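Local coordinates for tyrosine--tRNA ligase, mitochondrial (Emericella nidulans, PDB 5IHX), which probably joins L-tyrosine to its mitochondrial tRNA at the expense of ATP, and is captured here as a truncated chain with tyrosine bound, at residues A[311-316]-A[374-379]; A[332-337]-A[360-365]; A[326-331]-A[353-358]; A[302-307]-A[370-375]. All blocks are in the same frame, centred on the assembly; numbering follows the deposited sequence.

Contact 1: A[311-316]-A[374-379]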
# COMPACT_ATOMS: atom_id res chain seq x y z
N GLU A 311 -20.75 -37.23 -10.46
CA GLU A 311 -19.54 -36.89 -11.20
C GLU A 311 -18.31 -36.74 -10.30
O GLU A 311 -17.19 -37.03 -10.71
CB GLU A 311 -19.79 -35.62 -12.00
CG GLU A 311 -20.66 -35.87 -13.21
CD GLU A 311 -21.49 -34.66 -13.61
OE1 GLU A 311 -22.02 -33.99 -12.70
OE2 GLU A 311 -21.59 -34.36 -14.82
N LEU A 312 -18.52 -36.27 -9.07
CA LEU A 312 -17.43 -36.18 -8.11
C LEU A 312 -17.00 -37.60 -7.77
O LEU A 312 -15.81 -37.89 -7.62
CB LEU A 312 -17.86 -35.43 -6.85
CG LEU A 312 -16.81 -35.11 -5.78
CD1 LEU A 312 -15.42 -34.92 -6.36
CD2 LEU A 312 -17.20 -33.86 -5.01
N TYR A 313 -17.97 -38.49 -7.67
CA TYR A 313 -17.70 -39.89 -7.40
C TYR A 313 -16.90 -40.49 -8.55
O TYR A 313 -15.90 -41.17 -8.33
CB TYR A 313 -19.00 -40.66 -7.20
CG TYR A 313 -18.81 -42.06 -6.65
CD1 TYR A 313 -18.71 -43.15 -7.50
CD2 TYR A 313 -18.72 -42.28 -5.29
CE1 TYR A 313 -18.54 -44.43 -7.00
CE2 TYR A 313 -18.54 -43.55 -4.78
CZ TYR A 313 -18.45 -44.63 -5.64
OH TYR A 313 -18.27 -45.90 -5.15
N GLN A 314 -17.36 -40.25 -9.78
CA GLN A 314 -16.67 -40.74 -10.97
C GLN A 314 -15.21 -40.28 -11.02
O GLN A 314 -14.32 -41.05 -11.36
CB GLN A 314 -17.39 -40.30 -12.25
CG GLN A 314 -18.64 -41.11 -12.56
CD GLN A 314 -19.28 -40.72 -13.88
OE1 GLN A 314 -19.57 -39.55 -14.12
NE2 GLN A 314 -19.50 -41.70 -14.74
N PHE A 315 -14.98 -39.01 -10.73
CA PHE A 315 -13.63 -38.47 -10.77
C PHE A 315 -12.68 -39.29 -9.90
O PHE A 315 -11.57 -39.62 -10.32
CB PHE A 315 -13.61 -37.01 -10.34
CG PHE A 315 -12.23 -36.44 -10.20
CD1 PHE A 315 -11.67 -36.23 -8.95
CD2 PHE A 315 -11.49 -36.11 -11.32
CE1 PHE A 315 -10.40 -35.70 -8.82
CE2 PHE A 315 -10.22 -35.58 -11.20
CZ PHE A 315 -9.67 -35.38 -9.95
N PHE A 316 -13.12 -39.62 -8.69
CA PHE A 316 -12.27 -40.35 -7.76
C PHE A 316 -12.17 -41.85 -8.06
O PHE A 316 -11.14 -42.45 -7.75
CB PHE A 316 -12.76 -40.13 -6.33
CG PHE A 316 -12.25 -38.86 -5.71
CD1 PHE A 316 -10.96 -38.81 -5.19
CD2 PHE A 316 -13.03 -37.73 -5.65
CE1 PHE A 316 -10.48 -37.64 -4.62
CE2 PHE A 316 -12.55 -36.56 -5.09
CZ PHE A 316 -11.27 -36.52 -4.57
N ASP A 374 -24.14 -42.98 -0.50
CA ASP A 374 -24.85 -44.23 -0.73
C ASP A 374 -25.49 -44.25 -2.12
O ASP A 374 -25.33 -45.22 -2.86
CB ASP A 374 -25.92 -44.46 0.33
CG ASP A 374 -25.34 -44.78 1.70
OD1 ASP A 374 -24.22 -45.32 1.76
OD2 ASP A 374 -26.01 -44.49 2.71
N ALA A 375 -26.19 -43.18 -2.47
CA ALA A 375 -26.91 -43.12 -3.73
C ALA A 375 -25.99 -43.26 -4.94
O ALA A 375 -26.24 -44.08 -5.82
CB ALA A 375 -27.70 -41.82 -3.82
N VAL A 376 -24.93 -42.46 -5.00
CA VAL A 376 -24.06 -42.45 -6.17
C VAL A 376 -23.24 -43.74 -6.28
O VAL A 376 -22.97 -44.20 -7.39
CB VAL A 376 -23.11 -41.24 -6.18
CG1 VAL A 376 -23.90 -39.93 -6.18
CG2 VAL A 376 -22.13 -41.29 -5.01
N SER A 377 -22.86 -44.31 -5.15
CA SER A 377 -22.08 -45.55 -5.15
C SER A 377 -22.91 -46.72 -5.64
O SER A 377 -22.43 -47.57 -6.40
CB SER A 377 -21.52 -45.85 -3.76
OG SER A 377 -22.56 -45.94 -2.80
N MET A 378 -24.17 -46.78 -5.21
CA MET A 378 -25.08 -47.82 -5.66
C MET A 378 -25.36 -47.68 -7.15
O MET A 378 -25.32 -48.66 -7.89
CB MET A 378 -26.39 -47.78 -4.86
CG MET A 378 -26.23 -48.14 -3.39
SD MET A 378 -25.66 -49.82 -3.10
CE MET A 378 -27.07 -50.77 -3.66
N GLN A 379 -25.64 -46.46 -7.58
CA GLN A 379 -25.94 -46.19 -8.99
C GLN A 379 -24.72 -46.46 -9.87
O GLN A 379 -24.87 -46.88 -11.02
CB GLN A 379 -26.41 -44.75 -9.18
CG GLN A 379 -27.72 -44.63 -9.95
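The phenol oxygen of Tyr313 is hydrogen-bonded to ND1 of His357, on helix 354-368, and rests against CB of Ser377, 3.5 Å from OH. This is helix-on-helix packing in the helical region that follows the Rossmann-type catalytic fold of a class I synthetase. Helix 309-317 and helix 370-383 approach to 7.0 Å between CA of Tyr313 and CA of Val376, and the ring reaches across from one helix to the other. CG of Tyr313 stands opposite its own backbone N (chi1 -169°), a setting that sends the ring outward from its helix toward the partner. Val376 offers one methyl to the near end of the ring: CG2 lies 3.6 Å from Tyr313 CD2, and a compact branched residue suits this place beside the ring root. Farther along, CA of Ser377 sits over the face, 4.2 Å from the ring centroid and 28° off the normal, a CH-pi contact. Serine, with its short side chain, lies beside the ring while its CA faces it. Its hydroxyl turns to carbonyl oxygens of its own helix, that of Ala373 and, as an alternative, that of Asp374. Tyrosine fits here because its ring is buried while the bond to His357 satisfies the hydroxyl. On the side of helix 354-368, CE2 of the same ring meets CB of Ala360.

Contact 2: A[332-337]-A[360-365]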
# COMPACT_ATOMS: atom_id res chain seq x y z
N THR A 332 -8.97 -38.90 3.01
CA THR A 332 -9.92 -39.54 3.92
C THR A 332 -9.37 -39.62 5.34
O THR A 332 -8.18 -39.42 5.58
CB THR A 332 -10.30 -40.96 3.46
OG1 THR A 332 -9.35 -41.91 3.97
CG2 THR A 332 -10.35 -41.06 1.94
N PHE A 333 -10.27 -39.92 6.28
CA PHE A 333 -9.91 -40.16 7.68
C PHE A 333 -9.79 -41.65 7.98
O PHE A 333 -9.71 -42.06 9.14
CB PHE A 333 -10.96 -39.53 8.62
CG PHE A 333 -10.78 -38.04 8.85
CD1 PHE A 333 -11.61 -37.38 9.74
CD2 PHE A 333 -9.81 -37.31 8.18
CE1 PHE A 333 -11.46 -36.02 9.97
CE2 PHE A 333 -9.66 -35.95 8.40
CZ PHE A 333 -10.49 -35.31 9.30
N LEU A 334 -9.78 -42.47 6.93
CA LEU A 334 -9.64 -43.91 7.08
C LEU A 334 -8.35 -44.26 7.81
O LEU A 334 -7.28 -43.76 7.45
CB LEU A 334 -9.66 -44.60 5.71
CG LEU A 334 -11.00 -44.71 4.98
CD1 LEU A 334 -10.77 -45.14 3.55
CD2 LEU A 334 -11.92 -45.70 5.68
N PRO A 335 -8.44 -45.09 8.87
CA PRO A 335 -7.22 -45.52 9.57
C PRO A 335 -6.23 -46.22 8.64
O PRO A 335 -6.65 -46.85 7.67
CB PRO A 335 -7.73 -46.49 10.63
CG PRO A 335 -9.15 -46.12 10.84
CD PRO A 335 -9.65 -45.63 9.51
N ILE A 336 -4.94 -46.09 8.92
CA ILE A 336 -3.90 -46.70 8.09
C ILE A 336 -4.08 -48.22 8.00
O ILE A 336 -3.94 -48.79 6.91
CB ILE A 336 -2.49 -46.37 8.63
CG1 ILE A 336 -2.22 -44.86 8.54
CG2 ILE A 336 -1.42 -47.17 7.88
CD1 ILE A 336 -2.16 -44.30 7.13
N PRO A 337 -4.37 -48.89 9.13
CA PRO A 337 -4.62 -50.34 9.05
C PRO A 337 -5.73 -50.70 8.07
O PRO A 337 -5.61 -51.68 7.34
CB PRO A 337 -5.01 -50.70 10.49
CG PRO A 337 -4.35 -49.68 11.33
CD PRO A 337 -4.37 -48.42 10.52
N ALA A 360 -13.61 -42.84 -3.29
CA ALA A 360 -14.70 -42.02 -3.82
C ALA A 360 -15.83 -41.89 -2.81
O ALA A 360 -16.38 -40.80 -2.62
CB ALA A 360 -15.22 -42.63 -5.12
N TYR A 361 -16.17 -42.99 -2.15
CA TYR A 361 -17.26 -42.99 -1.18
C TYR A 361 -16.95 -42.06 -0.02
O TYR A 361 -17.77 -41.21 0.35
CB TYR A 361 -17.52 -44.40 -0.67
CG TYR A 361 -18.69 -44.47 0.30
CD1 TYR A 361 -19.97 -44.78 -0.14
CD2 TYR A 361 -18.51 -44.22 1.66
CE1 TYR A 361 -21.03 -44.84 0.74
CE2 TYR A 361 -19.56 -44.27 2.54
CZ TYR A 361 -20.82 -44.58 2.08
OH TYR A 361 -21.88 -44.64 2.96
N GLU A 362 -15.77 -42.22 0.56
CA GLU A 362 -15.37 -41.43 1.72
C GLU A 362 -15.40 -39.93 1.43
O GLU A 362 -15.93 -39.15 2.22
CB GLU A 362 -13.97 -41.83 2.18
CG GLU A 362 -13.92 -43.16 2.91
CD GLU A 362 -14.68 -43.13 4.23
OE1 GLU A 362 -15.40 -44.10 4.52
OE2 GLU A 362 -14.54 -42.13 4.97
N PHE A 363 -14.84 -39.53 0.29
CA PHE A 363 -14.74 -38.11 -0.01
C PHE A 363 -16.10 -37.52 -0.34
O PHE A 363 -16.38 -36.37 0.02
CB PHE A 363 -13.77 -37.86 -1.16
CG PHE A 363 -13.46 -36.40 -1.36
CD1 PHE A 363 -12.55 -35.76 -0.55
CD2 PHE A 363 -14.10 -35.68 -2.35
CE1 PHE A 363 -12.27 -34.42 -0.72
CE2 PHE A 363 -13.82 -34.34 -2.53
CZ PHE A 363 -12.91 -33.71 -1.72
N VAL A 364 -16.94 -38.28 -1.02
CA VAL A 364 -18.30 -37.82 -1.31
C VAL A 364 -19.08 -37.68 -0.01
O VAL A 364 -19.84 -36.73 0.16
CB VAL A 364 -19.03 -38.76 -2.29
CG1 VAL A 364 -20.53 -38.46 -2.32
CG2 VAL A 364 -18.45 -38.62 -3.69
N GLU A 365 -18.89 -38.61 0.92
CA GLU A 365 -19.56 -38.52 2.21
C GLU A 365 -19.11 -37.28 2.96
O GLU A 365 -19.93 -36.57 3.54
CB GLU A 365 -19.32 -39.77 3.06
CG GLU A 365 -19.98 -39.67 4.43
CD GLU A 365 -19.92 -40.97 5.22
OE1 GLU A 365 -19.28 -41.93 4.75
OE2 GLU A 365 -20.52 -41.02 6.32
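An ST turn shapes the connection after helix 321-331 and lays Thr332 and Leu334 against Glu362. Thr332 OG1 accepts the backbone N of Leu334 at 3.0 Å, with an N-H...O angle of 154°, and also bonds to the carbonyl oxygen of Leu328. Threonine suits this place because its two branches do different work: the hydroxyl holds the turn, while CG2 packs 3.7 Å from CB of Glu362, the two side chains crossing at about a right angle. Leu334 adds a second apolar surface. Its CD1 is 3.8 Å from Glu362 CG, and its CD2 lies 4.0 Å from Glu362 OE1, so the leucine runs past the methylene stem and reaches the carboxylate. Glu362 is bent at chi2 (-65°), so that CB and CG lie against these two residues. The buried carboxylate does not go without partners: OE1 makes a salt bridge with Lys153, and OE2 hydrogen-bonds to Tyr150 OH and to His154 NE2. That surrounding set would be expected to favour the charged form. Glutamate is thus used at both ends, apolar stem toward the turn and acid toward the polar group. The turn leads on to helix 336-348, with Pro335 as its N-cap residue, while helix 354-368 carries Glu362 beside helix 126-153 and also packs Ala360 on helix 309-317 and Phe363 on helix 84-95.

Contact 3: A[326-331]-A[353-358]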
# COMPACT_ATOMS: atom_id res chain seq x y z
N ARG A 326 -2.09 -43.45 -1.93
CA ARG A 326 -1.71 -42.16 -1.36
C ARG A 326 -2.94 -41.27 -1.21
O ARG A 326 -3.08 -40.56 -0.22
CB ARG A 326 -0.65 -41.47 -2.21
CG ARG A 326 -0.34 -40.07 -1.70
CD ARG A 326 1.11 -39.69 -1.88
NE ARG A 326 1.45 -38.52 -1.06
CZ ARG A 326 2.68 -38.04 -0.91
NH1 ARG A 326 3.71 -38.62 -1.52
NH2 ARG A 326 2.89 -36.99 -0.14
N TYR A 327 -3.84 -41.31 -2.20
CA TYR A 327 -5.06 -40.50 -2.14
C TYR A 327 -5.95 -40.91 -0.97
O TYR A 327 -6.56 -40.06 -0.32
CB TYR A 327 -5.85 -40.60 -3.44
CG TYR A 327 -5.33 -39.73 -4.57
CD1 TYR A 327 -4.00 -39.31 -4.59
CD2 TYR A 327 -6.17 -39.32 -5.59
CE1 TYR A 327 -3.53 -38.52 -5.62
CE2 TYR A 327 -5.70 -38.53 -6.62
CZ TYR A 327 -4.38 -38.13 -6.63
OH TYR A 327 -3.92 -37.34 -7.66
N LEU A 328 -6.03 -42.21 -0.69
CA LEU A 328 -6.78 -42.70 0.46
C LEU A 328 -6.25 -42.07 1.74
O LEU A 328 -7.02 -41.72 2.64
CB LEU A 328 -6.71 -44.23 0.55
CG LEU A 328 -7.66 -45.02 -0.35
CD1 LEU A 328 -7.28 -46.50 -0.36
CD2 LEU A 328 -9.10 -44.85 0.09
N LYS A 329 -4.94 -41.91 1.82
CA LYS A 329 -4.31 -41.34 3.00
C LYS A 329 -4.52 -39.83 3.09
O LYS A 329 -4.70 -39.29 4.18
CB LYS A 329 -2.81 -41.66 3.01
CG LYS A 329 -2.50 -43.14 3.18
CD LYS A 329 -1.03 -43.43 2.96
CE LYS A 329 -0.71 -44.90 3.21
NZ LYS A 329 0.70 -45.23 2.87
N MET A 330 -4.51 -39.15 1.94
CA MET A 330 -4.58 -37.70 1.92
C MET A 330 -6.02 -37.16 1.96
O MET A 330 -6.26 -36.09 2.52
CB MET A 330 -3.87 -37.15 0.67
CG MET A 330 -2.37 -37.41 0.64
SD MET A 330 -1.49 -36.51 -0.67
CE MET A 330 -2.45 -36.95 -2.11
N PHE A 331 -6.95 -37.89 1.35
CA PHE A 331 -8.32 -37.39 1.18
C PHE A 331 -9.37 -38.00 2.12
O PHE A 331 -10.54 -37.65 2.03
CB PHE A 331 -8.77 -37.62 -0.27
CG PHE A 331 -8.16 -36.67 -1.26
CD1 PHE A 331 -8.58 -35.36 -1.32
CD2 PHE A 331 -7.17 -37.10 -2.13
CE1 PHE A 331 -8.03 -34.48 -2.23
CE2 PHE A 331 -6.61 -36.23 -3.04
CZ PHE A 331 -7.04 -34.91 -3.09
N ARG A 353 -11.49 -52.19 -8.56
CA ARG A 353 -11.45 -50.81 -8.07
C ARG A 353 -11.94 -50.70 -6.63
O ARG A 353 -12.63 -49.74 -6.27
CB ARG A 353 -12.28 -49.89 -8.97
CG ARG A 353 -11.86 -49.87 -10.44
CD ARG A 353 -11.21 -48.55 -10.83
NE ARG A 353 -10.41 -48.67 -12.04
CZ ARG A 353 -9.66 -47.70 -12.56
NH1 ARG A 353 -9.60 -46.52 -11.97
NH2 ARG A 353 -8.97 -47.92 -13.67
N VAL A 354 -11.59 -51.67 -5.79
CA VAL A 354 -11.99 -51.65 -4.39
C VAL A 354 -11.42 -50.42 -3.69
O VAL A 354 -12.11 -49.78 -2.89
CB VAL A 354 -11.53 -52.93 -3.65
CG1 VAL A 354 -11.78 -52.81 -2.15
CG2 VAL A 354 -12.22 -54.16 -4.22
N ALA A 355 -10.18 -50.09 -4.00
CA ALA A 355 -9.52 -48.96 -3.38
C ALA A 355 -10.11 -47.64 -3.88
O ALA A 355 -10.35 -46.72 -3.09
CB ALA A 355 -8.02 -49.00 -3.64
N GLN A 356 -10.36 -47.56 -5.18
CA GLN A 356 -10.90 -46.35 -5.77
C GLN A 356 -12.33 -46.06 -5.29
O GLN A 356 -12.69 -44.91 -5.07
CB GLN A 356 -10.88 -46.44 -7.30
CG GLN A 356 -9.53 -46.19 -7.94
CD GLN A 356 -8.68 -47.44 -8.08
OE1 GLN A 356 -9.04 -48.51 -7.59
NE2 GLN A 356 -7.55 -47.31 -8.77
N HIS A 357 -13.13 -47.12 -5.14
CA HIS A 357 -14.50 -46.97 -4.67
C HIS A 357 -14.56 -46.52 -3.22
O HIS A 357 -15.39 -45.70 -2.85
CB HIS A 357 -15.28 -48.28 -4.85
CG HIS A 357 -15.80 -48.49 -6.23
ND1 HIS A 357 -16.80 -47.71 -6.78
CD2 HIS A 357 -15.48 -49.39 -7.19
CE1 HIS A 357 -17.06 -48.11 -8.00
NE2 HIS A 357 -16.27 -49.14 -8.28
N ALA A 358 -13.67 -47.07 -2.39
CA ALA A 358 -13.59 -46.67 -0.99
C ALA A 358 -13.18 -45.20 -0.89
O ALA A 358 -13.69 -44.46 -0.05
CB ALA A 358 -12.61 -47.55 -0.24
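Ala355 and Ala358, one turn apart on helix 354-368, take up the side chain of Leu328 from helix 321-331, a helix-on-helix contact in the alpha-helical region that follows the class I catalytic fold. Helix 354-368 starts just after Arg353, the N-cap residue, and Val354 opens its first turn. At Ala355 the contact begins: CB lies 4.2 Å from Leu328 CD1, and the carbonyl oxygen is 3.9 Å from Leu328 CD2, so the leucine meets backbone as well as methyl. CG of Leu328 stands opposite its own carbonyl carbon (chi1 -81°), which directs both methyls to helix 354-368. The backbone N of Ala355 is bonded to OE1 of Gln346. Gln356 turns its CB away from Leu328, and its NE2 binds Thr319 O and Asp321 OD2, tying the helix to the start of helix 321-331. Past His357, Ala358 meets the same CD2 branch that lies near Ala355 O, with CB 4.4 Å and the carbonyl carbon 4.2 Å from Leu328 CD2. Alanine suits both positions because a single methyl leaves room for the branched leucine to come close to the helix backbone; even so, the CA atoms of Leu328 and Ala355 are 7.8 Å apart. No hydrogen bond crosses between the two segments, which implies that dispersion and the exclusion of water, rather than directional bonds, hold this pair together.

Contact 4: A[302-307]-A[370-375]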
# COMPACT_ATOMS: atom_id res chain seq x y z
N LEU A 302 -16.64 -28.56 -5.63
CA LEU A 302 -17.23 -29.12 -4.42
C LEU A 302 -18.69 -28.72 -4.29
O LEU A 302 -19.40 -29.21 -3.40
CB LEU A 302 -16.44 -28.65 -3.18
CG LEU A 302 -14.95 -29.00 -3.16
CD1 LEU A 302 -14.31 -28.54 -1.87
CD2 LEU A 302 -14.74 -30.50 -3.35
N ASP A 303 -19.15 -27.84 -5.17
CA ASP A 303 -20.54 -27.42 -5.21
C ASP A 303 -21.38 -28.38 -6.04
O ASP A 303 -21.12 -28.57 -7.23
CB ASP A 303 -20.66 -26.00 -5.76
CG ASP A 303 -22.08 -25.46 -5.70
OD1 ASP A 303 -22.25 -24.25 -5.45
OD2 ASP A 303 -23.03 -26.24 -5.90
N LYS A 304 -22.37 -29.00 -5.41
CA LYS A 304 -23.25 -29.98 -6.05
C LYS A 304 -23.91 -29.44 -7.32
O LYS A 304 -24.18 -30.19 -8.26
CB LYS A 304 -24.32 -30.43 -5.05
CG LYS A 304 -25.38 -31.37 -5.60
CD LYS A 304 -26.52 -31.51 -4.60
CE LYS A 304 -26.95 -32.95 -4.42
NZ LYS A 304 -27.58 -33.53 -5.65
N ASP A 305 -24.16 -28.14 -7.36
CA ASP A 305 -24.85 -27.52 -8.49
C ASP A 305 -23.91 -27.28 -9.68
O ASP A 305 -24.37 -27.04 -10.79
CB ASP A 305 -25.50 -26.20 -8.07
CG ASP A 305 -26.68 -26.41 -7.14
OD1 ASP A 305 -27.42 -27.40 -7.31
OD2 ASP A 305 -26.88 -25.58 -6.22
N MET A 306 -22.60 -27.33 -9.43
CA MET A 306 -21.61 -27.15 -10.50
C MET A 306 -21.03 -28.49 -10.93
O MET A 306 -20.87 -28.76 -12.12
CB MET A 306 -20.50 -26.22 -10.03
CG MET A 306 -21.00 -24.81 -9.70
SD MET A 306 -19.71 -23.73 -9.04
CE MET A 306 -18.65 -23.56 -10.47
N THR A 307 -20.72 -29.33 -9.94
CA THR A 307 -20.28 -30.70 -10.19
C THR A 307 -21.15 -31.65 -9.37
O THR A 307 -21.09 -31.65 -8.14
CB THR A 307 -18.79 -30.90 -9.83
OG1 THR A 307 -17.97 -30.11 -10.69
CG2 THR A 307 -18.38 -32.37 -9.96
N LYS A 370 -23.65 -38.74 3.83
CA LYS A 370 -23.79 -40.18 3.68
C LYS A 370 -24.83 -40.57 2.63
O LYS A 370 -24.59 -41.46 1.80
CB LYS A 370 -24.14 -40.82 5.02
CG LYS A 370 -24.23 -42.34 4.99
CD LYS A 370 -24.64 -42.91 6.34
CE LYS A 370 -24.65 -44.43 6.32
NZ LYS A 370 -25.62 -44.96 5.32
N ASP A 371 -26.00 -39.93 2.67
CA ASP A 371 -27.08 -40.26 1.74
C ASP A 371 -26.65 -40.10 0.29
O ASP A 371 -26.99 -40.92 -0.56
CB ASP A 371 -28.31 -39.37 2.01
CG ASP A 371 -28.99 -39.71 3.32
OD1 ASP A 371 -28.94 -40.89 3.74
OD2 ASP A 371 -29.58 -38.79 3.93
N GLU A 372 -25.91 -39.03 0.00
CA GLU A 372 -25.38 -38.82 -1.34
C GLU A 372 -24.36 -39.89 -1.69
O GLU A 372 -24.35 -40.40 -2.81
CB GLU A 372 -24.75 -37.43 -1.46
CG GLU A 372 -25.77 -36.31 -1.48
CD GLU A 372 -26.51 -36.23 -2.80
OE1 GLU A 372 -27.44 -35.39 -2.91
OE2 GLU A 372 -26.18 -37.00 -3.72
N ALA A 373 -23.52 -40.25 -0.73
CA ALA A 373 -22.49 -41.25 -0.95
C ALA A 373 -23.12 -42.61 -1.26
O ALA A 373 -22.68 -43.31 -2.18
CB ALA A 373 -21.58 -41.35 0.27
N ASP A 374 -24.14 -42.98 -0.50
CA ASP A 374 -24.85 -44.23 -0.73
C ASP A 374 -25.49 -44.25 -2.12
O ASP A 374 -25.33 -45.22 -2.86
CB ASP A 374 -25.92 -44.46 0.33
CG ASP A 374 -25.34 -44.78 1.70
OD1 ASP A 374 -24.22 -45.32 1.76
OD2 ASP A 374 -26.01 -44.49 2.71
N ALA A 375 -26.19 -43.18 -2.47
CA ALA A 375 -26.91 -43.12 -3.73
C ALA A 375 -25.99 -43.26 -4.94
O ALA A 375 -26.24 -44.08 -5.82
CB ALA A 375 -27.70 -41.82 -3.82
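Segment 302-307 is an irregular, tightly turned loop, whereas segment 370-375 is the first part of helix 370-383; their nearest CA atoms, of Lys304 and Glu372, stay 10.2 Å apart, so only long side chains can bridge them. The loop is held by its own bonds. In an Asx turn, Asp303 OD2 accepts the backbone N of Asp305 at 2.6 Å, on the anti side and 22° out of the carboxylate plane, while the carbonyl oxygen of Asp303 accepts from both Met306 N and Thr307 N. Aspartate suits the start of such a loop because its short acid can reach back to the main chain. Across the interval, Lys304 NZ and Glu372 OE1 form a salt bridge that is long, at 3.3 Å, and uncertain in detail, since CE is modelled nearer the acid than NZ is, with chi3 far from a staggered value. Glu372 is bent at chi2 (-74°), and the two side chains cross at about a right angle. The other oxygen, OE2, is hydrogen-bonded to Thr309 OG1, the stronger polar partner of the acid, which links it to the start of helix 309-317. On the helix itself, Lys370 NZ pairs with Asp374 OD2 at 2.7 Å through the syn lone pair, one turn away. The loop follows strand 277-280 and the region that carries the KMSKS signature in class I synthetases; it leads into helix 309-317, touches helix 126-153 through Leu302 and Asp303, and reaches helix 354-368 where Lys304 meets His368.

Overall arrangement
Contacts 1, 2 and 3 are buried, and contact 4 is at the surface. All four lie on one side of the chain's centre, and helices 354-368 and 370-383 recur throughout: contacts 2 and 3 share the former, contacts 1 and 4 the latter. Chemistry follows position. Contact 3 joins apolar side chains only, one of them also lying on backbone, contact 1 is aromatic with one polar end, contact 2 joins apolar stem packing to a buried acid, and contact 4 relies on a charged pair bridging a wide gap. Direct touches knit them together: Leu334 meets Leu328 between contacts 2 and 3, and Tyr361 OH bonds to Asp374 OD1 between contact 2 and the helix used by contacts 1 and 4.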